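Local coordinates for protein membrane-bound protease PH1510 (Pyrococcus horikoshii, PDB 6M4B) that cleaves proteins such as casein and a stomatin homolog near hydrophobic or aromatic residues, this chain being the N-terminal serine protease domain of a membrane-bound enzyme, at residues 177-182 against 198-203; 6-11 against 38-43; 75-80 against 96-101; 71-76 against 170-175. The protein carries 1 engineered substitution. All blocks are in the same frame, centred on the assembly; numbering follows the deposited sequence.

Interaction 1 (177-182 against 198-203); sequences ELLKKS and LNFTNV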
# COMPACT_ATOMS: atom_id res chain seq x y z
N GLU A 177 -10.19 29.64 -3.32
CA GLU A 177 -10.20 29.51 -1.85
C GLU A 177 -9.33 28.29 -1.43
O GLU A 177 -8.63 28.35 -0.43
CB GLU A 177 -11.62 29.48 -1.26
CG GLU A 177 -11.61 29.80 0.23
CD GLU A 177 -12.98 29.79 0.96
OE1 GLU A 177 -13.86 28.91 0.77
OE2 GLU A 177 -13.15 30.67 1.83
N LEU A 178 -9.33 27.20 -2.21
CA LEU A 178 -8.50 26.01 -1.89
C LEU A 178 -6.99 26.38 -1.87
O LEU A 178 -6.30 26.17 -0.84
CB LEU A 178 -8.80 24.84 -2.85
CG LEU A 178 -8.06 23.49 -2.67
CD1 LEU A 178 -8.76 22.40 -3.43
CD2 LEU A 178 -6.63 23.56 -3.20
N LEU A 179 -6.57 27.04 -2.94
CA LEU A 179 -5.21 27.60 -3.05
C LEU A 179 -4.86 28.51 -1.92
O LEU A 179 -3.82 28.33 -1.28
CB LEU A 179 -5.00 28.32 -4.38
CG LEU A 179 -5.08 27.39 -5.61
CD1 LEU A 179 -5.09 28.24 -6.89
CD2 LEU A 179 -3.98 26.35 -5.66
N LYS A 180 -5.75 29.41 -1.57
CA LYS A 180 -5.49 30.36 -0.49
C LYS A 180 -5.31 29.68 0.87
O LYS A 180 -4.36 29.96 1.59
CB LYS A 180 -6.63 31.37 -0.46
CG LYS A 180 -6.52 32.55 0.50
CD LYS A 180 -7.80 33.40 0.37
CE LYS A 180 -8.37 33.90 1.71
NZ LYS A 180 -7.77 35.19 2.14
N LYS A 181 -6.23 28.81 1.26
CA LYS A 181 -6.13 28.13 2.59
C LYS A 181 -5.07 27.03 2.64
O LYS A 181 -4.60 26.67 3.74
CB LYS A 181 -7.47 27.52 2.97
CG LYS A 181 -8.56 28.56 3.24
CD LYS A 181 -9.94 27.92 3.24
CE LYS A 181 -10.93 28.70 4.08
NZ LYS A 181 -12.09 27.86 4.46
N SER A 182 -4.74 26.46 1.48
CA SER A 182 -3.75 25.38 1.41
C SER A 182 -2.33 25.94 1.40
O SER A 182 -1.36 25.21 1.70
CB SER A 182 -3.95 24.50 0.19
OG SER A 182 -5.16 23.77 0.31
N LEU A 198 3.48 23.55 0.64
CA LEU A 198 2.83 23.95 -0.59
C LEU A 198 2.98 25.47 -0.76
O LEU A 198 2.77 26.25 0.19
CB LEU A 198 1.36 23.58 -0.58
CG LEU A 198 1.05 22.07 -0.52
CD1 LEU A 198 -0.41 21.85 -0.21
CD2 LEU A 198 1.45 21.40 -1.81
N ASN A 199 3.34 25.89 -1.95
CA ASN A 199 3.53 27.32 -2.22
C ASN A 199 2.60 27.75 -3.29
O ASN A 199 2.80 27.47 -4.48
CB ASN A 199 4.94 27.58 -2.64
CG ASN A 199 5.14 28.99 -3.18
OD1 ASN A 199 4.32 29.89 -3.00
ND2 ASN A 199 6.24 29.17 -3.87
N PHE A 200 1.54 28.42 -2.85
CA PHE A 200 0.49 28.81 -3.76
C PHE A 200 0.24 30.29 -3.77
O PHE A 200 -0.79 30.76 -4.23
CB PHE A 200 -0.84 28.12 -3.37
CG PHE A 200 -0.87 26.61 -3.55
CD1 PHE A 200 -0.22 25.96 -4.63
CD2 PHE A 200 -1.64 25.87 -2.72
CE1 PHE A 200 -0.34 24.60 -4.80
CE2 PHE A 200 -1.76 24.50 -2.87
CZ PHE A 200 -1.13 23.88 -3.90
N THR A 201 1.20 31.06 -3.30
CA THR A 201 1.01 32.49 -3.25
C THR A 201 0.72 33.09 -4.64
O THR A 201 -0.24 33.80 -4.80
CB THR A 201 2.25 33.10 -2.62
OG1 THR A 201 2.46 32.43 -1.36
CG2 THR A 201 2.07 34.64 -2.43
N ASN A 202 1.52 32.73 -5.64
CA ASN A 202 1.28 33.13 -7.03
C ASN A 202 1.46 31.96 -7.92
O ASN A 202 2.58 31.46 -8.07
CB ASN A 202 2.26 34.22 -7.44
CG ASN A 202 1.97 35.51 -6.73
OD1 ASN A 202 2.69 35.93 -5.84
ND2 ASN A 202 0.84 36.10 -7.07
N VAL A 203 0.36 31.50 -8.48
CA VAL A 203 0.37 30.22 -9.17
C VAL A 203 -0.46 30.29 -10.44
O VAL A 203 -1.38 31.06 -10.50
CB VAL A 203 -0.08 29.14 -8.21
CG1 VAL A 203 -1.43 29.46 -7.64
CG2 VAL A 203 -0.18 27.83 -8.93
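L179 and S182, on the last turn of helix 175-182, pack against F200 in the loop that leads to strand 204-207: a buried apolar contact carried by one aromatic ring. The L179 methyl CD2 sits over one face of that ring, 3.7 Å from the F200 centroid and only 10° off the ring normal, a CH-pi contact in which the two side chains cross at about a right angle. On the opposite face, L198 CB lies toward the rim. S182 CB comes in at the edge, in the ring plane, 3.8 Å from F200 CE2. The ring can take this place because F200 CG is anti to its carbonyl carbon (chi1 -68°). The other L179 branch meets V203 tip to tip, with CD1 3.9 Å from V203 CG1. S182 keeps its hydroxyl for its own helix: OG donates to L178 O at 2.9 Å, and S182 N bonds the same carbonyl, so only the carbon of this side chain is offered to the ring. Were F200 an alanine, a gap would probably open between L179 and L198, and the L179 methyl would lose its aromatic face. Around the contact, N183 bonds the backbone N of F200, the ring also touches V10 of strand 9-16 and I71 of strand 70-74, and L178 and S182 rest on strand 94-97; the helix end and loop thus lie across the parallel sheet.

Interaction 2 (6-11 against 38-43); sequences AKNIVY and NAEAII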
# COMPACT_ATOMS: atom_id res chain seq x y z
N ALA A 6 11.20 29.75 -14.78
CA ALA A 6 10.42 28.81 -13.94
C ALA A 6 9.11 29.40 -13.37
O ALA A 6 9.15 30.38 -12.64
CB ALA A 6 11.29 28.27 -12.80
N LYS A 7 7.97 28.82 -13.76
CA LYS A 7 6.65 29.16 -13.20
C LYS A 7 6.06 28.09 -12.25
O LYS A 7 6.46 26.92 -12.23
CB LYS A 7 5.64 29.51 -14.32
CG LYS A 7 5.42 28.46 -15.44
CD LYS A 7 6.07 28.87 -16.77
CE LYS A 7 6.49 27.64 -17.58
NZ LYS A 7 6.80 27.92 -19.02
N ASN A 8 5.13 28.53 -11.42
CA ASN A 8 4.59 27.77 -10.34
C ASN A 8 3.25 27.39 -10.91
O ASN A 8 2.33 28.20 -10.99
CB ASN A 8 4.48 28.70 -9.11
CG ASN A 8 4.38 27.94 -7.77
OD1 ASN A 8 4.58 26.75 -7.70
ND2 ASN A 8 4.04 28.66 -6.72
N ILE A 9 3.15 26.15 -11.37
CA ILE A 9 1.95 25.68 -12.02
C ILE A 9 1.18 24.68 -11.13
O ILE A 9 1.77 23.72 -10.61
CB ILE A 9 2.32 24.99 -13.35
CG1 ILE A 9 2.84 26.06 -14.33
CG2 ILE A 9 1.12 24.29 -13.96
CD1 ILE A 9 3.63 25.53 -15.50
N VAL A 10 -0.12 24.88 -11.02
CA VAL A 10 -1.01 23.90 -10.45
C VAL A 10 -1.97 23.39 -11.53
O VAL A 10 -2.70 24.16 -12.13
CB VAL A 10 -1.79 24.44 -9.24
CG1 VAL A 10 -2.78 23.40 -8.71
CG2 VAL A 10 -0.80 24.77 -8.12
N TYR A 11 -1.96 22.08 -11.73
CA TYR A 11 -2.93 21.45 -12.63
C TYR A 11 -4.18 21.09 -11.86
O TYR A 11 -4.14 20.88 -10.64
CB TYR A 11 -2.34 20.25 -13.32
CG TYR A 11 -1.35 20.65 -14.41
CD1 TYR A 11 -1.80 21.07 -15.66
CD2 TYR A 11 0.02 20.61 -14.18
CE1 TYR A 11 -0.91 21.40 -16.66
CE2 TYR A 11 0.92 20.95 -15.18
CZ TYR A 11 0.45 21.34 -16.42
OH TYR A 11 1.34 21.68 -17.40
N ASN A 38 6.88 19.41 -13.99
CA ASN A 38 7.34 19.91 -12.67
C ASN A 38 6.33 20.82 -11.98
O ASN A 38 6.71 21.84 -11.35
CB ASN A 38 8.69 20.66 -12.75
CG ASN A 38 9.80 19.82 -13.33
OD1 ASN A 38 10.31 20.09 -14.41
ND2 ASN A 38 10.16 18.76 -12.62
N ALA A 39 5.06 20.44 -12.05
CA ALA A 39 4.02 21.20 -11.35
C ALA A 39 4.28 21.25 -9.84
O ALA A 39 4.89 20.33 -9.26
CB ALA A 39 2.66 20.63 -11.63
N GLU A 40 3.80 22.32 -9.24
CA GLU A 40 3.81 22.52 -7.80
C GLU A 40 2.87 21.51 -7.11
O GLU A 40 3.09 21.17 -5.97
CB GLU A 40 3.37 23.96 -7.51
CG GLU A 40 3.19 24.34 -6.04
CD GLU A 40 4.45 24.26 -5.25
OE1 GLU A 40 4.38 24.24 -4.00
OE2 GLU A 40 5.52 24.18 -5.87
N ALA A 41 1.79 21.14 -7.79
CA ALA A 41 0.74 20.26 -7.25
C ALA A 41 -0.25 19.96 -8.36
O ALA A 41 -0.38 20.76 -9.31
CB ALA A 41 -0.00 20.88 -6.06
N ILE A 42 -0.98 18.85 -8.22
CA ILE A 42 -2.14 18.59 -9.06
C ILE A 42 -3.36 18.44 -8.15
O ILE A 42 -3.30 17.75 -7.14
CB ILE A 42 -1.95 17.37 -9.98
CG1 ILE A 42 -3.18 17.20 -10.89
CG2 ILE A 42 -1.64 16.10 -9.21
CD1 ILE A 42 -3.01 16.08 -11.88
N ILE A 43 -4.43 19.14 -8.48
CA ILE A 43 -5.69 19.07 -7.78
C ILE A 43 -6.62 18.19 -8.62
O ILE A 43 -6.77 18.38 -9.82
CB ILE A 43 -6.36 20.43 -7.60
CG1 ILE A 43 -5.48 21.32 -6.69
CG2 ILE A 43 -7.76 20.26 -6.97
CD1 ILE A 43 -5.84 22.80 -6.76
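V10 and I43 pack on one side of the sheet, with V10 CG1 3.7 Å from I43 CD1, while Y11 and I42 meet on the other, where Y11 CB and I42 CG1 are 4.0 Å apart. The Y11 ring turns its edge to A39, whose CB lies near the ring plane, 3.7 Å from CD2, and I9 CG2 covers one ring face toward the rim. Strands 9-16 and 41-47 are parallel neighbours joined through helix 21-36, a beta-alpha-beta crossover of the ClpP/crotonase-type domain; N38 ends that helix as the C-prime residue of a Schellman motif. Y11 is gripped on both sides of its residue: its N donates to A41 O at 3.2 Å, and its carbonyl O receives I43 N at 2.8 Å in a nearly straight bond (176°). Two residues earlier, I9 O accepts E40 N at 2.8 Å. Beyond it lies the polar edge. N8 CG is anti to the backbone N (chi1 -160°), which brings the amide across the E40 side chain, OD1 against CB and CG. There N8 OD1 and E40 OE2, both acceptors, stand 3.3 Å apart without bonding, the amide and carboxylate planes 76° apart. Both groups look to N199 instead: N8 ND2 donates to its O, and E40 OE1 accepts from its N.

Interaction 3 (75-80 against 96-101); sequences YPPGAS and AMAPGT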
# COMPACT_ATOMS: atom_id res chain seq x y z
N TYR A 75 -15.61 17.78 -4.93
CA TYR A 75 -16.13 18.94 -5.66
C TYR A 75 -16.82 18.42 -6.94
O TYR A 75 -16.33 17.43 -7.53
CB TYR A 75 -14.95 19.86 -6.00
CG TYR A 75 -15.29 21.09 -6.80
CD1 TYR A 75 -15.37 21.04 -8.20
CD2 TYR A 75 -15.50 22.32 -6.16
CE1 TYR A 75 -15.67 22.18 -8.94
CE2 TYR A 75 -15.82 23.46 -6.89
CZ TYR A 75 -15.89 23.38 -8.27
OH TYR A 75 -16.19 24.49 -8.98
N PRO A 76 -17.90 19.10 -7.41
CA PRO A 76 -18.55 20.35 -6.95
C PRO A 76 -19.46 20.11 -5.80
O PRO A 76 -19.64 18.96 -5.43
CB PRO A 76 -19.39 20.80 -8.17
CG PRO A 76 -19.69 19.53 -8.88
CD PRO A 76 -18.48 18.64 -8.69
N PRO A 77 -20.05 21.18 -5.22
CA PRO A 77 -20.99 20.94 -4.11
C PRO A 77 -22.04 19.92 -4.57
O PRO A 77 -22.35 19.87 -5.76
CB PRO A 77 -21.57 22.34 -3.84
CG PRO A 77 -20.43 23.27 -4.17
CD PRO A 77 -19.86 22.63 -5.44
N GLY A 78 -22.49 19.05 -3.66
CA GLY A 78 -23.27 17.88 -4.03
C GLY A 78 -22.45 16.62 -4.24
O GLY A 78 -22.99 15.54 -4.12
N ALA A 79 -21.16 16.75 -4.60
CA ALA A 79 -20.30 15.59 -4.79
C ALA A 79 -20.03 14.77 -3.50
O ALA A 79 -20.21 15.22 -2.35
CB ALA A 79 -18.97 16.01 -5.39
N SER A 80 -19.55 13.56 -3.70
CA SER A 80 -19.06 12.78 -2.56
C SER A 80 -17.79 12.01 -2.92
O SER A 80 -17.48 11.84 -4.10
CB SER A 80 -20.17 11.83 -2.08
OG SER A 80 -20.45 10.94 -3.13
N ALA A 96 -9.28 18.46 0.45
CA ALA A 96 -10.18 19.60 0.55
C ALA A 96 -11.59 19.15 0.19
O ALA A 96 -11.78 18.32 -0.72
CB ALA A 96 -9.73 20.69 -0.38
N MET A 97 -12.56 19.72 0.87
CA MET A 97 -13.99 19.50 0.54
C MET A 97 -14.79 20.82 0.33
O MET A 97 -14.64 21.76 1.06
CB MET A 97 -14.66 18.65 1.63
CG MET A 97 -14.13 17.21 1.73
SD MET A 97 -14.93 16.32 3.06
CE MET A 97 -16.51 15.96 2.29
N ALA A 98 -15.56 20.87 -0.75
CA ALA A 98 -16.50 21.98 -0.98
C ALA A 98 -17.68 21.85 -0.01
O ALA A 98 -18.00 20.73 0.39
CB ALA A 98 -17.02 21.94 -2.39
N PRO A 99 -18.29 22.98 0.41
CA PRO A 99 -19.49 22.84 1.27
C PRO A 99 -20.56 22.10 0.50
O PRO A 99 -20.56 22.14 -0.75
CB PRO A 99 -19.89 24.27 1.59
CG PRO A 99 -18.61 25.07 1.43
CD PRO A 99 -17.89 24.40 0.27
N GLY A 100 -21.36 21.31 1.23
CA GLY A 100 -22.39 20.43 0.65
C GLY A 100 -21.90 19.11 0.07
O GLY A 100 -22.58 18.49 -0.75
N THR A 101 -20.69 18.68 0.46
CA THR A 101 -20.15 17.42 -0.07
C THR A 101 -20.10 16.42 1.05
O THR A 101 -20.41 16.72 2.19
CB THR A 101 -18.76 17.58 -0.72
OG1 THR A 101 -17.83 18.12 0.23
CG2 THR A 101 -18.83 18.44 -1.96
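T101 holds OG1 between its backbone N and carbonyl carbon (chi1 58°), which swings CG2 across to the other segment, 3.6 Å from P76 O, and leaves the hydroxyl facing back along its own chain. Y75, with CG anti to the backbone N, brings CD2 to 4.1 Å from A98 CB, and P77 CG meets the same methyl group. Two type II turns are set against each other here, P76 to A79 and A98 to T101, the first following a cis peptide bond before P76. They are linked by G78 N, which donates to G100 O at 3.0 Å from well above the carbonyl plane (57° out of it). P77 CB rests on P99 O at 3.3 Å, and T101 CA makes a CA-H...O contact to A79 O. Within its turn, T101 OG1 donates to A98 O at 2.6 Å, in the carbonyl plane, backed by a weak bond from T101 N. A valine in place of T101 would probably take from A98 O its short hydroxyl bond, leaving the weak one from T101 N to close the turn. Further out, T101 also packs on V74 of strand 70-74 and P159 of helix 159-164, while A96 and M97 pair with strands 70-74 and 170-171 on their two flanks.

Interaction 4 (71-76 against 170-175); sequences IIYVYP and VVARDI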
# COMPACT_ATOMS: atom_id res chain seq x y z
N ILE A 71 -3.66 16.70 -4.48
CA ILE A 71 -4.69 17.23 -3.60
C ILE A 71 -6.00 16.62 -4.12
O ILE A 71 -6.32 16.77 -5.29
CB ILE A 71 -4.71 18.76 -3.62
CG1 ILE A 71 -3.37 19.28 -3.11
CG2 ILE A 71 -5.85 19.28 -2.75
CD1 ILE A 71 -3.19 20.77 -3.21
N ILE A 72 -6.73 15.96 -3.23
CA ILE A 72 -8.02 15.42 -3.58
C ILE A 72 -9.05 16.43 -3.08
O ILE A 72 -9.06 16.78 -1.91
CB ILE A 72 -8.24 14.01 -2.97
CG1 ILE A 72 -7.22 13.01 -3.54
CG2 ILE A 72 -9.64 13.54 -3.26
CD1 ILE A 72 -7.29 12.74 -5.02
N TYR A 73 -9.87 16.91 -4.02
CA TYR A 73 -10.81 17.98 -3.76
C TYR A 73 -12.18 17.43 -4.10
O TYR A 73 -12.49 17.19 -5.27
CB TYR A 73 -10.50 19.19 -4.61
CG TYR A 73 -11.38 20.45 -4.42
CD1 TYR A 73 -12.09 20.68 -3.26
CD2 TYR A 73 -11.47 21.42 -5.43
CE1 TYR A 73 -12.83 21.82 -3.08
CE2 TYR A 73 -12.24 22.58 -5.27
CZ TYR A 73 -12.88 22.80 -4.09
OH TYR A 73 -13.64 23.96 -3.89
N VAL A 74 -12.97 17.23 -3.06
CA VAL A 74 -14.30 16.69 -3.22
C VAL A 74 -15.21 17.85 -3.67
O VAL A 74 -15.53 18.77 -2.90
CB VAL A 74 -14.85 16.05 -1.93
CG1 VAL A 74 -16.14 15.28 -2.27
CG2 VAL A 74 -13.81 15.10 -1.33
N TYR A 75 -15.61 17.78 -4.93
CA TYR A 75 -16.13 18.94 -5.66
C TYR A 75 -16.82 18.42 -6.94
O TYR A 75 -16.33 17.43 -7.53
CB TYR A 75 -14.95 19.86 -6.00
CG TYR A 75 -15.29 21.09 -6.80
CD1 TYR A 75 -15.37 21.04 -8.20
CD2 TYR A 75 -15.50 22.32 -6.16
CE1 TYR A 75 -15.67 22.18 -8.94
CE2 TYR A 75 -15.82 23.46 -6.89
CZ TYR A 75 -15.89 23.38 -8.27
OH TYR A 75 -16.19 24.49 -8.98
N PRO A 76 -17.90 19.10 -7.41
CA PRO A 76 -18.55 20.35 -6.95
C PRO A 76 -19.46 20.11 -5.80
O PRO A 76 -19.64 18.96 -5.43
CB PRO A 76 -19.39 20.80 -8.17
CG PRO A 76 -19.69 19.53 -8.88
CD PRO A 76 -18.48 18.64 -8.69
N VAL A 170 -8.88 21.06 4.50
CA VAL A 170 -9.41 22.28 3.97
C VAL A 170 -10.87 22.14 3.59
O VAL A 170 -11.27 21.21 2.91
CB VAL A 170 -8.57 22.73 2.72
CG1 VAL A 170 -9.18 23.94 2.05
CG2 VAL A 170 -7.09 22.99 3.09
N VAL A 171 -11.67 23.10 4.03
CA VAL A 171 -13.00 23.36 3.41
C VAL A 171 -12.90 24.59 2.48
O VAL A 171 -12.54 25.69 2.95
CB VAL A 171 -14.07 23.63 4.48
CG1 VAL A 171 -15.44 23.82 3.81
CG2 VAL A 171 -14.08 22.50 5.48
N ALA A 172 -13.25 24.40 1.21
CA ALA A 172 -13.10 25.45 0.19
C ALA A 172 -14.19 25.42 -0.89
O ALA A 172 -14.41 24.38 -1.54
CB ALA A 172 -11.74 25.31 -0.50
N ARG A 173 -14.75 26.62 -1.12
CA ARG A 173 -15.84 26.87 -2.06
C ARG A 173 -15.41 26.74 -3.50
O ARG A 173 -16.22 26.41 -4.32
CB ARG A 173 -16.34 28.30 -1.91
CG ARG A 173 -16.82 28.69 -0.52
CD ARG A 173 -17.34 30.13 -0.49
NE ARG A 173 -16.57 31.10 -1.29
CZ ARG A 173 -15.68 31.97 -0.81
NH1 ARG A 173 -15.05 32.80 -1.66
NH2 ARG A 173 -15.40 32.00 0.51
N ASP A 174 -14.14 27.05 -3.80
CA ASP A 174 -13.62 26.94 -5.15
C ASP A 174 -12.11 26.82 -5.16
O ASP A 174 -11.48 26.80 -4.10
CB ASP A 174 -14.03 28.16 -6.02
CG ASP A 174 -13.69 29.51 -5.37
OD1 ASP A 174 -12.67 29.61 -4.64
OD2 ASP A 174 -14.46 30.47 -5.57
N ILE A 175 -11.57 26.63 -6.36
CA ILE A 175 -10.17 26.45 -6.55
C ILE A 175 -9.38 27.58 -5.89
O ILE A 175 -8.41 27.34 -5.21
CB ILE A 175 -9.81 26.28 -8.04
CG1 ILE A 175 -10.30 24.92 -8.60
CG2 ILE A 175 -8.30 26.34 -8.21
CD1 ILE A 175 -9.70 23.68 -7.92
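Y73 dominates this contact, reaching from strand 70-74 past the intervening strand 94-97, where it touches A96, to the chain that leaves strand 170-171. The span is made possible by CG standing anti to the backbone N (chi1 -178°), which extends the ring toward A172. There the hydroxyl donates to A172 O at a short 2.5 Å, approaching from above the carbonyl plane, 53° out of it. D174 N is also near the Y73 hydroxyl, but at an angle too poor for a bond. I175, the first residue of helix 175-182, lays CD1 3.8 Å from both CD2 and CE2 of Y73, the two side chains crossing at a slant. Y75 CB sits 3.7 Å above the Y73 ring, over its centre, while the rim of the Y75 ring meets R173 O in plane, with CE2 3.9 Å from it. Past this point D174 is the N-cap, its OD1 receiving E177 N, and R173 forms a salt bridge with E177. Chemically, then, an aromatic ring brings one polar atom to a backbone carbonyl just beyond a strand end: the buried hydroxyl gains an acceptor, and the bond, together with Y75 CB over one face and the I175 contact, probably restricts turning of the ring.

How the interactions relate
From the N terminus, interaction 2 comes first and closes the crossover through helix 21-36, pairing strands 9-16 and 41-47. Strand 70-74 follows, bonded to strand 41-47 through I71 N and I42 O. Interaction 4 starts on this strand and interaction 3 just past its end; they share Y75 and P76. Interaction 3 closes a short excursion through strand 80-82 and helix 84-90, nested within the far longer one closed by interaction 4 at 170-175. Helix 175-182 then opens interaction 1, in series with the rest, with L178 packed on Y73 and A96. Its loop closes at 198-203, where the N199 backbone bonds N8 and E40, so the late chain returns to interaction 2, beside strand 9-16 and just before strand 204-207 at the sheet's edge.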